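Tumor necrosis factor ligand superfamily member 9 (Mus musculus, PDB 6MKB) is a cytokine of the tumour necrosis factor family that binds the receptor TNFRSF9 and induces proliferation of activated T cells. Local coordinates at residues Ser7-Lys12 / Gln41-Glu46; Gly58-Phe63 / Phe159-Val164. All blocks are in the same frame, centred on the assembly; numbering follows the deposited sequence.

In the fold
Both contacts belong to the extracellular TNF homology domain, a beta sandwich with jelly-roll topology, and they meet through the neighbouring strands 10-15 and 149-166: the main chains of Val-9 and Ala-11 probably bond to Leu-163 and Leu-161. Contact 2 is the buried one, an antiparallel strand pair with a ladder of backbone hydrogen bonds, and its aromatic rings serve the dimer interface on one face and the sandwich interior on the other. Contact 1, nearer the surface and only partly buried, joins strands 10-15 and 43-46 mainly through aliphatic side chains, with no backbone bond between them. Each touches the second subunit, contact 1 through Pro-8, Phe-10 and Lys-12, contact 2 through a cluster of rings.

Contact 1 of 2, residues Ser7-Lys12 / Gln41-Glu46; sequences SPVFAK and QGLRYE
Leu-43 reaches across to Val-9 and Ala-11 and carries most of the apolar contact between 7-12 and 41-46. Its CB leaves the strand in the direction of 7-12, and the chi1 of -66° sets CG opposite the carbonyl carbon and close to the backbone N. From there CG of Leu-43 approaches Val-9 CG1 at 3.8 Å. One branch, CD1 of Leu-43, lies 3.7 Å from Val-9 CG1. The same CD1 is 3.6 Å from Ala-11 CB. Between these two, Leu-43 CD1 rests on the peptide of Phe-10, 3.5 Å from its carbonyl C. The other branch, CD2, turns to Leu-161 CD1. The two larger side chains, Val-9 and Leu-43, cross at a slant.

The other methyl of Val-9, CG2, faces the backbone instead, 4.0 Å from Gln-41 O, just before the chain turns through Gly-42. At the positive phi of Gly-42, 82°, a CB would press on the carbonyl O of Gln-41, which suits glycine to the turn. Ala-11 suits its place because its single methyl offers a low surface to the leucine. The start of strand 10-15 is thus packed against the turn into strand 43-46, at the edge of an apolar interior that Leu-161 and Val-54 continue, while Val-9 packs on Leu-163 and Tyr-60. Phe-10 starts away from 41-46 and packs on Val-164 of the second subunit.

Farther along, Arg-44 NH2 pairs with Glu-46 OE2 at 2.7 Å, and Arg-130 also grips that carboxylate oxygen. Across the contact, aliphatic carbons meet one another and peptide atoms without hydrogen bonds, so dispersion and exclusion of water hold the segments together, with little directional constraint.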
ATOM      1  N   SER B   7      -1.413  11.031  21.709  1.00 75.33           N
ATOM      2  CA  SER B   7      -2.078  10.022  20.883  1.00 73.86           C
ATOM      3  C   SER B   7      -1.558  10.057  19.421  1.00 72.35           C
ATOM      4  O   SER B   7      -1.323  11.152  18.887  1.00 71.01           O
ATOM      5  CB  SER B   7      -3.595  10.225  20.914  1.00 79.06           C
ATOM      6  OG  SER B   7      -4.284   9.465  19.929  1.00 85.99           O
ATOM      7  N   PRO B   8      -1.401   8.888  18.747  1.00 65.19           N
ATOM      8  CA  PRO B   8      -0.920   8.909  17.348  1.00 61.82           C
ATOM      9  C   PRO B   8      -1.879   9.621  16.391  1.00 60.67           C
ATOM     10  O   PRO B   8      -3.095   9.503  16.535  1.00 61.67           O
ATOM     11  CB  PRO B   8      -0.790   7.421  16.995  1.00 63.12           C
ATOM     12  CG  PRO B   8      -0.650   6.729  18.344  1.00 69.80           C
ATOM     13  CD  PRO B   8      -1.597   7.499  19.213  1.00 66.72           C
ATOM     14  N   VAL B   9      -1.329  10.395  15.440  1.00 51.68           N
ATOM     15  CA  VAL B   9      -2.122  11.109  14.444  1.00 48.71           C
ATOM     16  C   VAL B   9      -2.307  10.147  13.288  1.00 52.09           C
ATOM     17  O   VAL B   9      -1.330   9.759  12.647  1.00 51.65           O
ATOM     18  CB  VAL B   9      -1.483  12.458  14.047  1.00 51.19           C
ATOM     19  CG1 VAL B   9      -2.264  13.128  12.918  1.00 50.43           C
ATOM     20  CG2 VAL B   9      -1.365  13.390  15.255  1.00 50.82           C
ATOM     21  N   PHE B  10      -3.552   9.662  13.105  1.00 48.73           N
ATOM     22  CA  PHE B  10      -3.913   8.653  12.107  1.00 47.19           C
ATOM     23  C   PHE B  10      -5.352   8.810  11.655  1.00 50.20           C
ATOM     24  O   PHE B  10      -6.230   9.131  12.455  1.00 50.01           O
ATOM     25  CB  PHE B  10      -3.706   7.220  12.705  1.00 49.82           C
ATOM     26  CG  PHE B  10      -4.075   6.053  11.797  1.00 50.78           C
ATOM     27  CD1 PHE B  10      -3.202   5.613  10.810  1.00 53.10           C
ATOM     28  CD2 PHE B  10      -5.292   5.397  11.938  1.00 52.38           C
ATOM     29  CE1 PHE B  10      -3.545   4.550   9.971  1.00 53.53           C
ATOM     30  CE2 PHE B  10      -5.628   4.327  11.109  1.00 54.70           C
ATOM     31  CZ  PHE B  10      -4.752   3.910  10.133  1.00 52.47           C
ATOM     32  N   ALA B  11      -5.597   8.531  10.372  1.00 47.32           N
ATOM     33  CA  ALA B  11      -6.926   8.522   9.762  1.00 46.40           C
ATOM     34  C   ALA B  11      -7.017   7.426   8.706  1.00 49.45           C
ATOM     35  O   ALA B  11      -6.050   7.182   7.993  1.00 49.08           O
ATOM     36  CB  ALA B  11      -7.241   9.872   9.145  1.00 46.31           C
ATOM     37  N   LYS B  12      -8.168   6.761   8.626  1.00 46.38           N
ATOM     38  CA  LYS B  12      -8.486   5.754   7.611  1.00 45.81           C
ATOM     39  C   LYS B  12      -9.953   5.889   7.275  1.00 50.42           C
ATOM     40  O   LYS B  12     -10.805   5.422   8.034  1.00 51.95           O
ATOM     41  CB  LYS B  12      -8.129   4.310   8.036  1.00 48.78           C
ATOM     42  CG  LYS B  12      -8.214   3.331   6.860  1.00 54.92           C
ATOM     43  CD  LYS B  12      -8.018   1.861   7.243  1.00 51.40           C
ATOM     44  CE  LYS B  12      -8.530   1.002   6.112  1.00 52.02           C
ATOM     45  NZ  LYS B  12      -8.208  -0.429   6.291  1.00 74.30           N
ATOM     46  N   GLN B  41      -7.359  13.008  16.663  1.00 61.37           N
ATOM     47  CA  GLN B  41      -7.286  14.456  16.815  1.00 61.96           C
ATOM     48  C   GLN B  41      -6.168  14.959  15.878  1.00 64.11           C
ATOM     49  O   GLN B  41      -5.297  14.183  15.462  1.00 62.79           O
ATOM     50  CB  GLN B  41      -7.036  14.830  18.291  1.00 65.54           C
ATOM     51  CG  GLN B  41      -7.955  15.949  18.830  1.00 98.60           C
ATOM     52  CD  GLN B  41      -9.412  15.550  19.037  1.00124.55           C
ATOM     53  OE1 GLN B  41      -9.729  14.550  19.699  1.00124.02           O
ATOM     54  NE2 GLN B  41     -10.328  16.337  18.479  1.00112.80           N
ATOM     55  N   GLY B  42      -6.238  16.223  15.495  1.00 60.71           N
ATOM     56  CA  GLY B  42      -5.273  16.772  14.550  1.00 58.97           C
ATOM     57  C   GLY B  42      -5.636  16.445  13.113  1.00 60.00           C
ATOM     58  O   GLY B  42      -4.862  16.737  12.196  1.00 57.75           O
ATOM     59  N   LEU B  43      -6.833  15.833  12.906  1.00 55.15           N
ATOM     60  CA  LEU B  43      -7.366  15.460  11.598  1.00 53.76           C
ATOM     61  C   LEU B  43      -8.871  15.655  11.576  1.00 59.37           C
ATOM     62  O   LEU B  43      -9.561  15.244  12.505  1.00 60.22           O
ATOM     63  CB  LEU B  43      -7.009  14.010  11.221  1.00 52.50           C
ATOM     64  CG  LEU B  43      -5.529  13.701  11.002  1.00 55.52           C
ATOM     65  CD1 LEU B  43      -5.280  12.229  11.021  1.00 54.54           C
ATOM     66  CD2 LEU B  43      -4.974  14.399   9.744  1.00 54.10           C
ATOM     67  N   ARG B  44      -9.371  16.306  10.523  1.00 56.06           N
ATOM     68  CA  ARG B  44     -10.798  16.579  10.316  1.00 56.31           C
ATOM     69  C   ARG B  44     -11.214  16.171   8.932  1.00 57.73           C
ATOM     70  O   ARG B  44     -10.394  16.210   8.016  1.00 55.39           O
ATOM     71  CB  ARG B  44     -11.107  18.081  10.487  1.00 56.40           C
ATOM     72  CG  ARG B  44     -11.177  18.581  11.920  1.00 70.03           C
ATOM     73  CD  ARG B  44     -11.069  20.102  12.048  1.00 87.37           C
ATOM     74  NE  ARG B  44     -11.976  20.813  11.141  1.00 97.90           N
ATOM     75  CZ  ARG B  44     -11.595  21.702  10.229  1.00108.15           C
ATOM     76  NH1 ARG B  44     -10.326  22.078  10.145  1.00 90.86           N
ATOM     77  NH2 ARG B  44     -12.488  22.265   9.438  1.00 98.91           N
ATOM     78  N   TYR B  45     -12.493  15.828   8.762  1.00 54.48           N
ATOM     79  CA  TYR B  45     -13.016  15.547   7.439  1.00 53.37           C
ATOM     80  C   TYR B  45     -14.213  16.474   7.155  1.00 58.26           C
ATOM     81  O   TYR B  45     -15.155  16.530   7.942  1.00 58.20           O
ATOM     82  CB  TYR B  45     -13.369  14.064   7.229  1.00 53.35           C
ATOM     83  CG  TYR B  45     -13.963  13.829   5.855  1.00 53.35           C
ATOM     84  CD1 TYR B  45     -13.196  13.996   4.702  1.00 53.55           C
ATOM     85  CD2 TYR B  45     -15.314  13.535   5.699  1.00 53.93           C
ATOM     86  CE1 TYR B  45     -13.751  13.834   3.435  1.00 53.41           C
ATOM     87  CE2 TYR B  45     -15.873  13.348   4.440  1.00 54.02           C
ATOM     88  CZ  TYR B  45     -15.089  13.501   3.310  1.00 56.58           C
ATOM     89  OH  TYR B  45     -15.656  13.346   2.076  1.00 53.73           O
ATOM     90  N   GLU B  46     -14.148  17.194   6.017  1.00 55.22           N
ATOM     91  CA  GLU B  46     -15.161  18.143   5.549  1.00 55.84           C
ATOM     92  C   GLU B  46     -15.994  17.523   4.425  1.00 60.15           C
ATOM     93  O   GLU B  46     -15.510  17.349   3.311  1.00 58.22           O
ATOM     94  CB  GLU B  46     -14.487  19.448   5.077  1.00 57.24           C
ATOM     95  CG  GLU B  46     -13.812  20.234   6.192  1.00 63.86           C
ATOM     96  CD  GLU B  46     -13.569  21.696   5.882  1.00 79.42           C
ATOM     97  OE1 GLU B  46     -13.916  22.143   4.765  1.00 81.74           O
ATOM     98  OE2 GLU B  46     -13.056  22.409   6.772  1.00 73.07           O
TER

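Contact 2 of 2, residues Gly58-Phe63 / Phe159-Val164; sequences GLYYVF and FGLFLV
The rings of Tyr-61 and Phe-162 lie nearly parallel, planes at 5° and centroids 4.5 Å apart, but slid so far that little of one covers the other. Phe-162 CZ lies over a face of Tyr-61, toward its rim, and Tyr-61 CB makes a CH-pi contact over a face of Phe-162. Phe-63, with a chi1 of 62° that folds the ring back across the neighbouring strand, lays a face over Gly-160, whose CA is 3.8 Å from the ring centroid; the ring lies where a CB would be, so the residue beneath it is a glycine. At the edge of Phe-63 stands Phe-162 CD2. On the other side of the sheet, Leu-163 CD1 covers a face of Tyr-60 at 3.9 Å from its centroid, while the hydroxyl of Tyr-60 bonds to Ser-56 O. Phe-159 turns its ring edge to Phe-63 O and Val-62 CG1.

Between the two layers of side chains the strands run antiparallel. Tyr-61 and Phe-162 exchange two backbone bonds, as do Phe-63 and Gly-160; the N-H...O angle from Phe-63 N to Gly-160 O is 175°.

Tyr-61, Phe-63 and Phe-162 meet rings of the second subunit, where Phe-162 stacks on its own counterpart. Backbone bonds thus fix the register, and the aromatic surface built upon it forms part of this dimeric ligand's interface.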
ATOM      1  N   GLY B  58       4.254  18.318   9.064  1.00 49.83           N
ATOM      2  CA  GLY B  58       5.203  17.235   9.226  1.00 48.96           C
ATOM      3  C   GLY B  58       5.240  16.277   8.061  1.00 51.63           C
ATOM      4  O   GLY B  58       4.642  16.533   7.010  1.00 52.36           O
ATOM      5  N   LEU B  59       5.959  15.169   8.254  1.00 46.18           N
ATOM      6  CA  LEU B  59       6.092  14.100   7.274  1.00 44.36           C
ATOM      7  C   LEU B  59       4.995  13.073   7.544  1.00 47.76           C
ATOM      8  O   LEU B  59       4.952  12.466   8.621  1.00 45.88           O
ATOM      9  CB  LEU B  59       7.497  13.472   7.340  1.00 44.50           C
ATOM     10  CG  LEU B  59       7.848  12.454   6.257  1.00 47.98           C
ATOM     11  CD1 LEU B  59       7.981  13.122   4.872  1.00 46.66           C
ATOM     12  CD2 LEU B  59       9.116  11.696   6.629  1.00 49.83           C
ATOM     13  N   TYR B  60       4.069  12.933   6.589  1.00 44.05           N
ATOM     14  CA  TYR B  60       2.948  12.011   6.712  1.00 42.98           C
ATOM     15  C   TYR B  60       3.091  10.863   5.742  1.00 47.18           C
ATOM     16  O   TYR B  60       3.497  11.061   4.594  1.00 46.60           O
ATOM     17  CB  TYR B  60       1.595  12.724   6.438  1.00 43.66           C
ATOM     18  CG  TYR B  60       1.112  13.639   7.542  1.00 45.48           C
ATOM     19  CD1 TYR B  60       1.615  14.934   7.674  1.00 47.75           C
ATOM     20  CD2 TYR B  60       0.124  13.227   8.434  1.00 45.82           C
ATOM     21  CE1 TYR B  60       1.173  15.783   8.688  1.00 47.73           C
ATOM     22  CE2 TYR B  60      -0.334  14.072   9.445  1.00 47.63           C
ATOM     23  CZ  TYR B  60       0.206  15.345   9.580  1.00 55.48           C
ATOM     24  OH  TYR B  60      -0.230  16.183  10.584  1.00 51.11           O
ATOM     25  N   TYR B  61       2.726   9.662   6.197  1.00 42.47           N
ATOM     26  CA  TYR B  61       2.643   8.495   5.348  1.00 40.54           C
ATOM     27  C   TYR B  61       1.219   8.516   4.830  1.00 45.45           C
ATOM     28  O   TYR B  61       0.289   8.371   5.626  1.00 45.20           O
ATOM     29  CB  TYR B  61       2.971   7.241   6.149  1.00 40.86           C
ATOM     30  CG  TYR B  61       2.846   5.933   5.393  1.00 41.08           C
ATOM     31  CD1 TYR B  61       1.600   5.358   5.156  1.00 42.58           C
ATOM     32  CD2 TYR B  61       3.973   5.203   5.041  1.00 40.34           C
ATOM     33  CE1 TYR B  61       1.480   4.131   4.512  1.00 43.07           C
ATOM     34  CE2 TYR B  61       3.865   3.959   4.435  1.00 40.59           C
ATOM     35  CZ  TYR B  61       2.617   3.442   4.137  1.00 52.22           C
ATOM     36  OH  TYR B  61       2.503   2.216   3.512  1.00 60.02           O
ATOM     37  N   VAL B  62       1.025   8.824   3.539  1.00 40.85           N
ATOM     38  CA  VAL B  62      -0.315   8.908   2.959  1.00 39.10           C
ATOM     39  C   VAL B  62      -0.547   7.634   2.178  1.00 44.45           C
ATOM     40  O   VAL B  62       0.371   7.155   1.499  1.00 45.00           O
ATOM     41  CB  VAL B  62      -0.498  10.182   2.097  1.00 42.08           C
ATOM     42  CG1 VAL B  62      -1.972  10.400   1.764  1.00 42.01           C
ATOM     43  CG2 VAL B  62       0.076  11.405   2.796  1.00 41.61           C
ATOM     44  N   PHE B  63      -1.743   7.039   2.321  1.00 41.74           N
ATOM     45  CA  PHE B  63      -2.060   5.781   1.652  1.00 39.89           C
ATOM     46  C   PHE B  63      -3.427   5.834   0.993  1.00 44.10           C
ATOM     47  O   PHE B  63      -4.337   6.533   1.446  1.00 43.27           O
ATOM     48  CB  PHE B  63      -1.959   4.582   2.620  1.00 41.32           C
ATOM     49  CG  PHE B  63      -2.901   4.599   3.804  1.00 43.07           C
ATOM     50  CD1 PHE B  63      -4.183   4.050   3.708  1.00 46.12           C
ATOM     51  CD2 PHE B  63      -2.497   5.122   5.029  1.00 44.74           C
ATOM     52  CE1 PHE B  63      -5.065   4.088   4.796  1.00 46.74           C
ATOM     53  CE2 PHE B  63      -3.372   5.134   6.123  1.00 47.90           C
ATOM     54  CZ  PHE B  63      -4.644   4.614   6.001  1.00 45.66           C
ATOM     55  N   PHE B 159      -8.750   5.546   2.161  1.00 42.09           N
ATOM     56  CA  PHE B 159      -7.793   6.617   2.064  1.00 41.80           C
ATOM     57  C   PHE B 159      -7.488   7.068   3.474  1.00 46.31           C
ATOM     58  O   PHE B 159      -8.387   7.124   4.318  1.00 44.45           O
ATOM     59  CB  PHE B 159      -8.347   7.739   1.178  1.00 43.42           C
ATOM     60  CG  PHE B 159      -7.921   9.164   1.430  1.00 44.99           C
ATOM     61  CD1 PHE B 159      -6.584   9.541   1.304  1.00 48.87           C
ATOM     62  CD2 PHE B 159      -8.872  10.159   1.652  1.00 46.45           C
ATOM     63  CE1 PHE B 159      -6.192  10.875   1.513  1.00 50.47           C
ATOM     64  CE2 PHE B 159      -8.489  11.496   1.808  1.00 49.99           C
ATOM     65  CZ  PHE B 159      -7.152  11.846   1.749  1.00 48.94           C
ATOM     66  N   GLY B 160      -6.216   7.335   3.725  1.00 43.97           N
ATOM     67  CA  GLY B 160      -5.780   7.836   5.019  1.00 44.81           C
ATOM     68  C   GLY B 160      -4.348   8.317   5.050  1.00 48.47           C
ATOM     69  O   GLY B 160      -3.698   8.436   4.008  1.00 46.99           O
ATOM     70  N   LEU B 161      -3.862   8.598   6.258  1.00 46.09           N
ATOM     71  CA  LEU B 161      -2.506   9.079   6.535  1.00 46.26           C
ATOM     72  C   LEU B 161      -2.197   8.960   7.999  1.00 50.32           C
ATOM     73  O   LEU B 161      -3.092   8.704   8.817  1.00 51.00           O
ATOM     74  CB  LEU B 161      -2.230  10.546   6.066  1.00 46.19           C
ATOM     75  CG  LEU B 161      -3.324  11.646   6.195  1.00 50.77           C
ATOM     76  CD1 LEU B 161      -3.806  11.823   7.588  1.00 51.59           C
ATOM     77  CD2 LEU B 161      -2.793  12.958   5.769  1.00 50.76           C
ATOM     78  N   PHE B 162      -0.914   9.115   8.320  1.00 46.45           N
ATOM     79  CA  PHE B 162      -0.419   9.145   9.672  1.00 47.39           C
ATOM     80  C   PHE B 162       0.832   9.995   9.769  1.00 49.63           C
ATOM     81  O   PHE B 162       1.656   9.979   8.867  1.00 48.74           O
ATOM     82  CB  PHE B 162      -0.191   7.758  10.266  1.00 50.73           C
ATOM     83  CG  PHE B 162       0.491   6.670   9.495  1.00 53.36           C
ATOM     84  CD1 PHE B 162       1.872   6.531   9.540  1.00 58.73           C
ATOM     85  CD2 PHE B 162      -0.255   5.653   8.883  1.00 55.15           C
ATOM     86  CE1 PHE B 162       2.500   5.421   8.930  1.00 60.19           C
ATOM     87  CE2 PHE B 162       0.373   4.553   8.274  1.00 56.82           C
ATOM     88  CZ  PHE B 162       1.740   4.430   8.321  1.00 55.66           C
ATOM     89  N   LEU B 163       0.960  10.757  10.868  1.00 46.36           N
ATOM     90  CA  LEU B 163       2.113  11.598  11.116  1.00 46.88           C
ATOM     91  C   LEU B 163       3.280  10.735  11.572  1.00 51.22           C
ATOM     92  O   LEU B 163       3.204  10.079  12.613  1.00 51.41           O
ATOM     93  CB  LEU B 163       1.790  12.710  12.132  1.00 47.63           C
ATOM     94  CG  LEU B 163       2.926  13.692  12.506  1.00 51.63           C
ATOM     95  CD1 LEU B 163       3.510  14.380  11.256  1.00 50.68           C
ATOM     96  CD2 LEU B 163       2.414  14.754  13.473  1.00 50.80           C
ATOM     97  N   VAL B 164       4.356  10.756  10.782  1.00 48.01           N
ATOM     98  CA  VAL B 164       5.595   9.991  10.958  1.00 48.88           C
ATOM     99  C   VAL B 164       6.661  10.863  11.649  1.00 53.29           C
ATOM    100  O   VAL B 164       7.404  10.388  12.506  1.00 53.75           O
ATOM    101  CB  VAL B 164       6.049   9.487   9.552  1.00 52.54           C
ATOM    102  CG1 VAL B 164       7.513   9.117   9.500  1.00 53.58           C
ATOM    103  CG2 VAL B 164       5.179   8.330   9.077  1.00 51.44           C
TER